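Side-chain contacts in cellulase IBT99 (PDB 6WBT), which probably hydrolyses 6-phospho-alpha-glucosides to release glucose 6-phosphate, with the help of bound NAD and a manganese ion: residues Q29-K34 with V328-I333; L38-I41 with R45-K48; N200-F205 with K383-Q388; D236-L239 with D243-H246. One frame throughout, in Å; residues are numbered along the deposited sequence.

Contact 1. Residues Q29-K34 with V328-I333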
# COMPACT_ATOMS: atom_id res chain seq x y z
N GLN A 29 -3.11 45.99 -9.66
CA GLN A 29 -1.83 45.97 -10.37
C GLN A 29 -1.38 44.55 -10.69
O GLN A 29 -0.74 44.33 -11.73
CB GLN A 29 -0.76 46.69 -9.55
CG GLN A 29 -0.84 48.20 -9.58
CD GLN A 29 0.45 48.86 -9.14
OE1 GLN A 29 0.54 50.09 -9.07
NE2 GLN A 29 1.46 48.05 -8.85
N LYS A 30 -1.71 43.59 -9.84
CA LYS A 30 -1.29 42.21 -10.05
C LYS A 30 -2.26 41.42 -10.91
O LYS A 30 -1.84 40.48 -11.60
CB LYS A 30 -1.09 41.50 -8.70
CG LYS A 30 -0.13 42.21 -7.76
CD LYS A 30 1.12 41.39 -7.51
CE LYS A 30 1.96 41.25 -8.77
NZ LYS A 30 3.16 40.40 -8.54
N ILE A 31 -3.54 41.76 -10.87
CA ILE A 31 -4.57 41.07 -11.65
C ILE A 31 -5.11 42.06 -12.68
O ILE A 31 -5.78 43.03 -12.32
CB ILE A 31 -5.70 40.52 -10.76
CG1 ILE A 31 -5.20 39.34 -9.92
CG2 ILE A 31 -6.88 40.09 -11.61
CD1 ILE A 31 -4.49 39.73 -8.64
N ASN A 32 -4.80 41.81 -13.95
CA ASN A 32 -5.24 42.68 -15.04
C ASN A 32 -6.65 42.27 -15.43
O ASN A 32 -6.86 41.27 -16.11
CB ASN A 32 -4.28 42.59 -16.22
CG ASN A 32 -4.46 43.73 -17.20
OD1 ASN A 32 -4.98 43.54 -18.30
ND2 ASN A 32 -4.03 44.92 -16.80
N ILE A 33 -7.64 43.05 -14.99
CA ILE A 33 -9.05 42.69 -15.16
C ILE A 33 -9.56 43.31 -16.46
O ILE A 33 -9.74 44.52 -16.55
CB ILE A 33 -9.88 43.15 -13.96
CG1 ILE A 33 -9.34 42.54 -12.67
CG2 ILE A 33 -11.34 42.79 -14.16
CD1 ILE A 33 -10.05 43.02 -11.42
N LYS A 34 -9.80 42.46 -17.46
CA LYS A 34 -10.46 42.92 -18.68
C LYS A 34 -11.93 43.23 -18.41
O LYS A 34 -12.40 44.33 -18.68
CB LYS A 34 -10.33 41.87 -19.78
CG LYS A 34 -11.32 42.03 -20.92
CD LYS A 34 -11.50 40.72 -21.66
CE LYS A 34 -12.67 40.78 -22.63
NZ LYS A 34 -12.98 39.43 -23.19
N VAL A 328 -5.08 33.13 -4.13
CA VAL A 328 -4.94 31.89 -4.89
C VAL A 328 -4.96 32.18 -6.39
O VAL A 328 -4.08 31.72 -7.13
CB VAL A 328 -6.05 30.90 -4.49
CG1 VAL A 328 -6.09 29.74 -5.47
CG2 VAL A 328 -5.82 30.39 -3.07
N VAL A 329 -5.95 32.94 -6.86
CA VAL A 329 -6.01 33.31 -8.27
C VAL A 329 -4.76 34.07 -8.67
O VAL A 329 -4.17 33.83 -9.73
CB VAL A 329 -7.27 34.15 -8.56
CG1 VAL A 329 -7.34 34.51 -10.04
CG2 VAL A 329 -8.52 33.43 -8.10
N GLU A 330 -4.33 35.02 -7.83
CA GLU A 330 -3.13 35.79 -8.12
C GLU A 330 -1.91 34.88 -8.24
O GLU A 330 -1.05 35.09 -9.11
CB GLU A 330 -2.92 36.84 -7.04
CG GLU A 330 -1.69 37.70 -7.23
CD GLU A 330 -1.48 38.67 -6.08
OE1 GLU A 330 -2.48 39.05 -5.43
OE2 GLU A 330 -0.32 39.05 -5.83
N SER A 331 -1.82 33.86 -7.39
CA SER A 331 -0.72 32.91 -7.48
C SER A 331 -0.84 32.01 -8.70
O SER A 331 0.18 31.49 -9.17
CB SER A 331 -0.64 32.07 -6.20
OG SER A 331 0.51 31.25 -6.21
N LEU A 332 -2.05 31.82 -9.22
CA LEU A 332 -2.24 31.08 -10.46
C LEU A 332 -1.82 31.90 -11.67
O LEU A 332 -1.40 31.33 -12.69
CB LEU A 332 -3.70 30.64 -10.60
CG LEU A 332 -4.23 29.57 -9.65
CD1 LEU A 332 -5.75 29.56 -9.65
CD2 LEU A 332 -3.69 28.20 -10.03
N ILE A 333 -1.94 33.22 -11.60
CA ILE A 333 -1.62 34.07 -12.74
C ILE A 333 -0.12 34.25 -12.87
O ILE A 333 0.45 34.07 -13.96
CB ILE A 333 -2.34 35.43 -12.60
CG1 ILE A 333 -3.85 35.23 -12.49
CG2 ILE A 333 -2.01 36.33 -13.78
CD1 ILE A 333 -4.57 36.41 -11.89
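Lys30 lays its aliphatic chain against the carboxylate of Glu330, while Ile31 packs against the same residue. Lys30 meets mainly the carboxylate end, Ile31 mainly the methylenes. Glu330 CG is anti to the backbone N (chi1 179°), and the chain runs extended from there, which carries the carboxylate out from the helix to the loop. OE2 approaches Lys30 through the middle of the lysine, 3.2 Å from CD. Lys30 is bent at chi2 and chi3, and its NZ stays 4.6 Å from Glu330 OE2. The opposite charges are close but not in contact. NZ turns instead to His334 by a weak hydrogen bond, and makes a long, weak ion pair with Glu336. Glu336 also brings a like charge close to Glu330, so this buried acid has charges of both signs nearby.

Ile31 crosses Glu330 at about a right angle. Its CD1 touches Glu330 CB at 3.7 Å. One carbon back, Ile31 CG1 meets the tip of Ile333, CD1, at 3.6 Å, again with the chains crosswise. With an alanine here instead of Glu330, Ile31 CD1 and the lysine methylenes would probably lose part of their packing surface, and Lys30 one of its nearby acidic groups.

The contact is plain packing at one side of the nucleotide-binding sheet. Residues 29-32 lead from helix 17-25 into strand 33-39, with Asn32 and Lys34 bonded through the backbone to Leu5. Helix 321-334 packs on the sheet, with Val329 and Leu332 touching strands 81-84 and 143-146.

Contact 2. Residues L38-I41 with R45-K48. With NAD (nicotinamide-adenine-dinucleotide), chain G.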
# COMPACT_ATOMS: atom_id res chain seq x y z
N LEU A 38 -20.71 38.74 -13.43
CA LEU A 38 -21.51 38.18 -12.35
C LEU A 38 -22.54 37.25 -12.98
O LEU A 38 -23.45 37.70 -13.68
CB LEU A 38 -22.19 39.28 -11.54
CG LEU A 38 -21.28 40.27 -10.82
CD1 LEU A 38 -22.11 41.28 -10.04
CD2 LEU A 38 -20.30 39.55 -9.90
N TYR A 39 -22.39 35.95 -12.74
CA TYR A 39 -23.30 34.94 -13.27
C TYR A 39 -24.09 34.31 -12.14
O TYR A 39 -23.54 34.05 -11.06
CB TYR A 39 -22.54 33.87 -14.05
CG TYR A 39 -23.37 32.64 -14.35
CD1 TYR A 39 -24.32 32.65 -15.36
CD2 TYR A 39 -23.20 31.47 -13.62
CE1 TYR A 39 -25.09 31.53 -15.63
CE2 TYR A 39 -23.96 30.34 -13.89
CZ TYR A 39 -24.90 30.38 -14.89
OH TYR A 39 -25.65 29.26 -15.16
N ASP A 40 -25.36 34.04 -12.40
CA ASP A 40 -26.24 33.43 -11.41
C ASP A 40 -27.45 32.87 -12.12
O ASP A 40 -27.76 33.25 -13.25
CB ASP A 40 -26.65 34.44 -10.33
CG ASP A 40 -27.07 33.78 -9.04
OD1 ASP A 40 -27.88 32.82 -9.09
OD2 ASP A 40 -26.57 34.20 -7.98
N ILE A 41 -28.14 31.95 -11.44
CA ILE A 41 -29.39 31.40 -11.97
C ILE A 41 -30.61 32.18 -11.49
O ILE A 41 -31.69 32.05 -12.08
CB ILE A 41 -29.55 29.92 -11.60
CG1 ILE A 41 -29.66 29.76 -10.08
CG2 ILE A 41 -28.38 29.10 -12.14
CD1 ILE A 41 -29.97 28.35 -9.64
N ARG A 45 -32.36 38.23 -7.71
CA ARG A 45 -31.45 38.30 -6.57
C ARG A 45 -30.09 38.84 -6.98
O ARG A 45 -29.47 39.61 -6.23
CB ARG A 45 -31.30 36.92 -5.92
CG ARG A 45 -30.36 36.90 -4.73
CD ARG A 45 -30.16 35.48 -4.21
NE ARG A 45 -29.22 35.45 -3.09
CZ ARG A 45 -29.59 35.49 -1.81
NH1 ARG A 45 -30.88 35.57 -1.49
NH2 ARG A 45 -28.67 35.45 -0.85
N GLN A 46 -29.61 38.46 -8.16
CA GLN A 46 -28.30 38.93 -8.61
C GLN A 46 -28.34 40.41 -8.97
O GLN A 46 -27.36 41.13 -8.74
CB GLN A 46 -27.83 38.10 -9.81
CG GLN A 46 -26.55 38.61 -10.44
CD GLN A 46 -25.99 37.66 -11.47
OE1 GLN A 46 -24.94 37.05 -11.26
NE2 GLN A 46 -26.69 37.52 -12.59
N ASN A 47 -29.45 40.89 -9.53
CA ASN A 47 -29.54 42.30 -9.90
C ASN A 47 -29.50 43.21 -8.69
O ASN A 47 -29.00 44.34 -8.78
CB ASN A 47 -30.81 42.55 -10.72
CG ASN A 47 -30.75 41.92 -12.10
OD1 ASN A 47 -31.72 41.31 -12.56
ND2 ASN A 47 -29.61 42.05 -12.76
N LYS A 48 -30.01 42.75 -7.54
CA LYS A 48 -29.93 43.56 -6.33
C LYS A 48 -28.51 43.60 -5.79
O LYS A 48 -28.03 44.66 -5.36
CB LYS A 48 -30.89 43.01 -5.27
CG LYS A 48 -32.34 42.98 -5.71
CD LYS A 48 -33.22 42.31 -4.67
CE LYS A 48 -34.65 42.18 -5.15
NZ LYS A 48 -35.50 41.43 -4.18
PA NAD G . -26.40 32.92 -0.78
O1A NAD G . -27.52 31.95 -0.66
O2A NAD G . -26.55 34.26 -0.13
O5B NAD G . -26.05 33.12 -2.34
C5B NAD G . -25.73 31.95 -3.15
C4B NAD G . -25.96 32.29 -4.61
O4B NAD G . -25.71 31.12 -5.42
C3B NAD G . -27.37 32.76 -4.98
O3B NAD G . -27.29 33.94 -5.77
C2B NAD G . -27.91 31.59 -5.82
O2B NAD G . -28.94 31.95 -6.72
C1B NAD G . -26.62 31.14 -6.49
N9A NAD G . -26.70 29.81 -7.09
C8A NAD G . -27.39 28.73 -6.61
N7A NAD G . -27.28 27.66 -7.36
C5A NAD G . -26.48 28.07 -8.42
C6A NAD G . -26.01 27.39 -9.56
N6A NAD G . -26.29 26.12 -9.83
N1A NAD G . -25.23 28.09 -10.42
C2A NAD G . -24.96 29.37 -10.14
N3A NAD G . -25.35 30.10 -9.11
C4A NAD G . -26.12 29.39 -8.27
O3 NAD G . -25.06 32.24 -0.23
PN NAD G . -23.87 32.78 0.71
O1N NAD G . -23.36 34.06 0.15
O2N NAD G . -24.34 32.75 2.13
O5D NAD G . -22.79 31.62 0.49
C5D NAD G . -22.40 31.31 -0.87
C4D NAD G . -21.58 30.05 -0.88
O4D NAD G . -20.29 30.31 -0.28
C3D NAD G . -22.16 28.87 -0.07
O3D NAD G . -22.06 27.67 -0.83
C2D NAD G . -21.22 28.85 1.14
O2D NAD G . -21.22 27.63 1.86
C1D NAD G . -19.90 29.17 0.46
N1N NAD G . -18.84 29.57 1.43
C2N NAD G . -17.82 28.70 1.72
C3N NAD G . -16.84 29.04 2.64
C7N NAD G . -15.72 28.06 2.87
O7N NAD G . -15.24 27.95 4.00
N7N NAD G . -15.27 27.38 1.83
C4N NAD G . -16.93 30.27 3.29
C5N NAD G . -17.94 31.14 2.97
C6N NAD G . -18.88 30.78 2.03
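Three groups donate to Asp40 OD1. It accepts a hydrogen bond from the ribose hydroxyl O2B of NAD at 2.7 Å, another from the backbone N of Asp42, and a weak one from Ile41 N. The setting is a Rossmann fold. Strand 33-39, helix 43-60 and strand 66-69 form a beta-alpha-beta unit, and an acidic residue just past the second strand receives the adenosine ribose, as in many NAD-binding proteins. The second carboxylate oxygen, OD2, pairs with NAD O3B at a doubtful, very short distance and also accepts from Gly13 N. Asp40 CG lies anti to the backbone N (chi1 -157°), which points both oxygens at the two ribose hydroxyls.

Behind it the helix closes in through Gln46, whose CB lies 3.9 Å from Asp40 CB. This extended chain reaches back over the end of the strand.

The preceding residue, Arg45, stretches from CG to NE along the ribose and brings NH2 to the phosphate oxygen O2A of NAD in a weak bond. Glu295 forms a salt bridge with the same NH2, and Gly13 O accepts from NE. A leucine at Arg45 would probably leave that phosphate oxygen without this positive partner and Glu295 without its mate.

Ile41 packs on the adenine, with its CD1 3.6 Å from NAD N7A and its CG2 3.7 Å from NAD N1A.

Contact 3. Residues N200-F205 with K383-Q388. With MN (manganese (II) ion), chain E; G6P (6-O-phosphono-alpha-D-glucopyranose), chain F.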
# COMPACT_ATOMS: atom_id res chain seq x y z
N ASN A 200 -11.85 18.53 4.75
CA ASN A 200 -12.45 19.85 4.89
C ASN A 200 -13.36 19.90 6.10
O ASN A 200 -14.25 19.05 6.26
CB ASN A 200 -13.22 20.22 3.62
CG ASN A 200 -13.87 21.59 3.71
OD1 ASN A 200 -15.09 21.72 3.68
ND2 ASN A 200 -13.05 22.63 3.83
N HIS A 201 -13.12 20.88 6.98
CA HIS A 201 -13.81 20.99 8.26
C HIS A 201 -13.63 19.73 9.10
O HIS A 201 -14.54 19.29 9.81
CB HIS A 201 -15.30 21.30 8.07
CG HIS A 201 -15.57 22.57 7.32
ND1 HIS A 201 -16.79 22.86 6.75
CD2 HIS A 201 -14.76 23.62 7.04
CE1 HIS A 201 -16.73 24.03 6.15
NE2 HIS A 201 -15.51 24.52 6.31
N TYR A 202 -12.44 19.13 9.01
CA TYR A 202 -12.16 17.84 9.62
C TYR A 202 -10.66 17.62 9.73
O TYR A 202 -10.17 16.52 9.47
CB TYR A 202 -12.81 16.72 8.79
CG TYR A 202 -13.23 15.50 9.58
CD1 TYR A 202 -14.39 15.52 10.35
CD2 TYR A 202 -12.49 14.33 9.54
CE1 TYR A 202 -14.78 14.41 11.07
CE2 TYR A 202 -12.88 13.22 10.26
CZ TYR A 202 -14.02 13.26 11.02
OH TYR A 202 -14.42 12.16 11.74
N GLY A 203 -9.92 18.66 10.11
CA GLY A 203 -8.47 18.61 10.11
C GLY A 203 -7.83 18.96 11.43
O GLY A 203 -8.51 19.14 12.44
N TRP A 204 -6.50 19.06 11.42
CA TRP A 204 -5.73 19.35 12.62
C TRP A 204 -4.50 20.18 12.25
O TRP A 204 -3.92 20.00 11.18
CB TRP A 204 -5.28 18.06 13.33
CG TRP A 204 -6.41 17.13 13.66
CD1 TRP A 204 -6.97 16.21 12.82
CD2 TRP A 204 -7.10 17.02 14.91
NE1 TRP A 204 -7.98 15.53 13.48
CE2 TRP A 204 -8.07 16.01 14.76
CE3 TRP A 204 -6.99 17.67 16.14
CZ2 TRP A 204 -8.93 15.64 15.79
CZ3 TRP A 204 -7.84 17.30 17.17
CH2 TRP A 204 -8.80 16.30 16.98
N PHE A 205 -4.12 21.08 13.16
CA PHE A 205 -2.93 21.90 13.00
C PHE A 205 -1.79 21.26 13.79
O PHE A 205 -1.76 21.33 15.02
CB PHE A 205 -3.18 23.33 13.48
CG PHE A 205 -4.19 24.08 12.66
CD1 PHE A 205 -3.78 24.95 11.66
CD2 PHE A 205 -5.55 23.93 12.89
CE1 PHE A 205 -4.70 25.65 10.91
CE2 PHE A 205 -6.48 24.62 12.13
CZ PHE A 205 -6.05 25.48 11.14
N LYS A 383 -6.22 8.68 11.85
CA LYS A 383 -6.54 7.86 10.69
C LYS A 383 -7.96 7.31 10.78
O LYS A 383 -8.73 7.40 9.82
CB LYS A 383 -5.53 6.72 10.57
CG LYS A 383 -5.93 5.65 9.56
CD LYS A 383 -4.98 4.46 9.62
CE LYS A 383 -5.47 3.31 8.74
NZ LYS A 383 -5.54 3.70 7.30
N GLY A 384 -8.32 6.75 11.94
CA GLY A 384 -9.64 6.16 12.09
C GLY A 384 -10.77 7.16 11.96
O GLY A 384 -11.85 6.82 11.46
N LEU A 385 -10.54 8.40 12.40
CA LEU A 385 -11.56 9.43 12.26
C LEU A 385 -11.73 9.83 10.80
O LEU A 385 -12.85 10.03 10.33
CB LEU A 385 -11.19 10.65 13.11
CG LEU A 385 -11.40 10.51 14.62
CD1 LEU A 385 -10.84 11.72 15.34
CD2 LEU A 385 -12.88 10.34 14.93
N ILE A 386 -10.62 9.96 10.06
CA ILE A 386 -10.71 10.33 8.65
C ILE A 386 -11.23 9.16 7.82
O ILE A 386 -11.97 9.37 6.85
CB ILE A 386 -9.34 10.82 8.14
CG1 ILE A 386 -8.92 12.09 8.89
CG2 ILE A 386 -9.38 11.09 6.65
CD1 ILE A 386 -7.54 12.59 8.52
N GLU A 387 -10.88 7.93 8.19
CA GLU A 387 -11.37 6.77 7.45
C GLU A 387 -12.89 6.66 7.52
O GLU A 387 -13.53 6.26 6.54
CB GLU A 387 -10.73 5.48 7.99
CG GLU A 387 -9.27 5.28 7.58
CD GLU A 387 -9.11 4.87 6.13
OE1 GLU A 387 -10.13 4.67 5.44
OE2 GLU A 387 -7.95 4.75 5.68
N GLN A 388 -13.48 7.02 8.66
CA GLN A 388 -14.93 6.96 8.79
C GLN A 388 -15.61 8.01 7.92
O GLN A 388 -16.56 7.72 7.19
CB GLN A 388 -15.34 7.12 10.25
CG GLN A 388 -16.84 7.09 10.48
CD GLN A 388 -17.21 7.21 11.94
OE1 GLN A 388 -16.34 7.35 12.81
NE2 GLN A 388 -18.50 7.17 12.23
MN MN E . -15.26 25.86 4.69
C1 G6P F . -16.39 29.67 7.60
C2 G6P F . -16.62 28.24 7.11
C3 G6P F . -17.83 28.17 6.19
C4 G6P F . -19.04 28.83 6.84
C5 G6P F . -18.67 30.25 7.27
C6 G6P F . -19.84 31.00 7.90
O1 G6P F . -16.02 30.51 6.50
O2 G6P F . -15.46 27.79 6.40
O3 G6P F . -18.13 26.80 5.89
O4 G6P F . -20.13 28.88 5.92
O5 G6P F . -17.58 30.18 8.20
O6 G6P F . -21.04 30.24 7.81
P G6P F . -22.46 30.95 8.09
O1P G6P F . -23.24 29.92 8.87
O2P G6P F . -23.00 31.26 6.72
O3P G6P F . -22.08 32.17 8.89
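Tyr202, Leu385 and Ile386 form the apolar centre of this buried contact. The tyrosine ring comes to the helix by its edge. Its CE2 lies 4.2 Å from Leu385 CB, and its CD2 lies 4.3 Å from Ile386 CG1. Trp204, two residues along the strand, also presents a ring edge, with CZ2 4.4 Å from Leu385 CD1. Leu385 CG, anti to its carbonyl carbon (chi1 -75°), carries CD1 to this edge. The strand and helix segments run roughly antiparallel, at 154°, with axes 9.8 Å apart.

At the polar edge, Tyr202 OH donates to Leu385 O at 3.0 Å. The donor sits above the carbonyl plane, 51° out of it, not on a lone pair. It still gives the buried phenol a partner on the helix.

The next residue back, His201, belongs to the active site. Its NE2 binds manganese at 2.1 Å, and Cys171 and O2 of the glucose 6-phosphate share the ion. Thr111 bonds to His201 ND1, and Asn200 OD1 lies over the centre of the imidazole, although this histidine is poorly ordered. Helix 380-402 also meets the second subunit: Leu385 packs on Met414 and Gln388 on Gln388 of that chain.

The chemistry is uncharged across the contact: aromatic edges on aliphatic carbons, joined by a single phenol-to-carbonyl bond. It ties the strand that begins just after the metal ligand to a helix of the subunit interface.

Contact 4. Residues D236-L239 with D243-H246. With G6P (6-O-phosphono-alpha-D-glucopyranose), chain F.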
# COMPACT_ATOMS: atom_id res chain seq x y z
N ASP A 236 -12.57 42.49 16.49
CA ASP A 236 -12.85 42.31 15.08
C ASP A 236 -14.35 42.10 14.85
O ASP A 236 -15.15 42.07 15.78
CB ASP A 236 -12.03 41.15 14.51
CG ASP A 236 -10.69 41.60 13.96
OD1 ASP A 236 -9.69 41.55 14.71
OD2 ASP A 236 -10.64 42.01 12.79
N ALA A 237 -14.72 41.94 13.58
CA ALA A 237 -16.12 41.87 13.19
C ALA A 237 -16.69 40.46 13.24
O ALA A 237 -17.90 40.30 13.42
CB ALA A 237 -16.32 42.46 11.79
N LEU A 238 -15.85 39.44 13.06
CA LEU A 238 -16.36 38.07 13.06
C LEU A 238 -16.83 37.65 14.45
O LEU A 238 -17.85 36.97 14.59
CB LEU A 238 -15.30 37.10 12.55
CG LEU A 238 -15.76 35.65 12.40
CD1 LEU A 238 -16.47 35.44 11.06
CD2 LEU A 238 -14.60 34.68 12.57
N LEU A 239 -16.09 38.05 15.49
CA LEU A 239 -16.43 37.68 16.85
C LEU A 239 -17.59 38.49 17.43
O LEU A 239 -17.91 38.33 18.61
CB LEU A 239 -15.20 37.83 17.76
CG LEU A 239 -14.24 36.64 17.86
CD1 LEU A 239 -14.98 35.39 18.32
CD2 LEU A 239 -13.52 36.38 16.54
N ASP A 243 -22.60 33.31 18.10
CA ASP A 243 -22.41 31.92 17.70
C ASP A 243 -20.95 31.62 17.39
O ASP A 243 -20.47 30.52 17.68
CB ASP A 243 -23.30 31.59 16.50
CG ASP A 243 -23.65 30.11 16.42
OD1 ASP A 243 -22.78 29.27 16.70
OD2 ASP A 243 -24.81 29.80 16.08
N TRP A 244 -20.23 32.59 16.82
CA TRP A 244 -18.81 32.38 16.54
C TRP A 244 -17.98 32.41 17.81
O TRP A 244 -16.93 31.75 17.88
CB TRP A 244 -18.30 33.42 15.55
CG TRP A 244 -18.53 33.05 14.11
CD1 TRP A 244 -19.21 33.77 13.18
CD2 TRP A 244 -18.07 31.86 13.45
NE1 TRP A 244 -19.20 33.10 11.97
CE2 TRP A 244 -18.51 31.93 12.11
CE3 TRP A 244 -17.33 30.74 13.86
CZ2 TRP A 244 -18.24 30.93 11.18
CZ3 TRP A 244 -17.07 29.75 12.93
CH2 TRP A 244 -17.52 29.85 11.61
N VAL A 245 -18.42 33.16 18.83
CA VAL A 245 -17.71 33.16 20.10
C VAL A 245 -17.84 31.80 20.78
O VAL A 245 -16.86 31.22 21.25
CB VAL A 245 -18.23 34.28 21.01
CG1 VAL A 245 -17.43 34.34 22.30
CG2 VAL A 245 -18.17 35.62 20.28
N HIS A 246 -19.07 31.27 20.83
CA HIS A 246 -19.28 29.93 21.36
C HIS A 246 -18.57 28.87 20.53
O HIS A 246 -18.11 27.86 21.06
CB HIS A 246 -20.78 29.63 21.43
CG HIS A 246 -21.10 28.21 21.77
ND1 HIS A 246 -21.27 27.77 23.07
CD2 HIS A 246 -21.29 27.13 20.98
CE1 HIS A 246 -21.55 26.48 23.06
NE2 HIS A 246 -21.57 26.06 21.80
C1 G6P F . -16.39 29.67 7.60
C2 G6P F . -16.62 28.24 7.11
C3 G6P F . -17.83 28.17 6.19
C4 G6P F . -19.04 28.83 6.84
C5 G6P F . -18.67 30.25 7.27
C6 G6P F . -19.84 31.00 7.90
O1 G6P F . -16.02 30.51 6.50
O2 G6P F . -15.46 27.79 6.40
O3 G6P F . -18.13 26.80 5.89
O4 G6P F . -20.13 28.88 5.92
O5 G6P F . -17.58 30.18 8.20
O6 G6P F . -21.04 30.24 7.81
P G6P F . -22.46 30.95 8.09
O1P G6P F . -23.24 29.92 8.87
O2P G6P F . -23.00 31.26 6.72
O3P G6P F . -22.08 32.17 8.89
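Trp244 leans from helix 242-249 over Leu238 and on to the bound glucose 6-phosphate. Its CB starts beside the backbone of the loop, 3.7 Å from Leu238 O. CG of the indole is anti to the carbonyl carbon (chi1 -85°), and this swings the ring back over the leucine. CG and CD1 then lie near Leu238 CG. NE1 comes next, 3.7 Å from Leu238 CD1. That methyl sits over one face of the five-membered ring, 4.0 Å from its centroid and 24° off the normal, in a CH-pi contact. It is offset toward the rim of the indole. Leu238 puts it there with CG anti to its backbone N (chi1 -175°).

At the far end, the six-membered ring leaves the loop and reaches the sugar. CZ2 is 3.1 Å from the ring oxygen O5 of the glucose 6-phosphate, and CH2 is 3.4 Å from the same O5. The ligand meets the indole at its edge, not over its face. Met173 and Arg286 also touch this tryptophan, and both line the same pocket.

A second pairing lies beside the first. Val245 CG2 packs on Leu239 CD1 at 3.8 Å and also faces Leu239 O. Arg180 of helix 173-184 touches both leucines.

The contact is largely apolar, with no hydrogen bond between the two segments. The loop before the helix supplies a leucine methyl that lies over one face of the indole, and this is consistent with the tryptophan edge being held as one wall of the sugar-phosphate pocket.

Overall arrangement
Along the chain the order is 29-34, contact 2, 200-205, contact 4, 328-333 and 383-388. Contacts 2 and 4 are therefore nested inside the loop closed by contact 1, whereas contacts 1 and 3 cross. Contacts 1 and 2 share strand 33-39, with centres 23 Å apart. Contact 2 lies wholly in the N-terminal, nucleotide-binding part, while contact 1 joins that part to helix 321-334 of the C-terminal one. Contacts 3 and 4 are both C-terminal, with centres 24 Å apart, and both touch the glucose 6-phosphate. Contacts 2 and 3 lie 36 Å apart between centres, on opposite sides of the chain's centre. The manganese is held by Cys171 and His201, one from each part, so the active site lies between them.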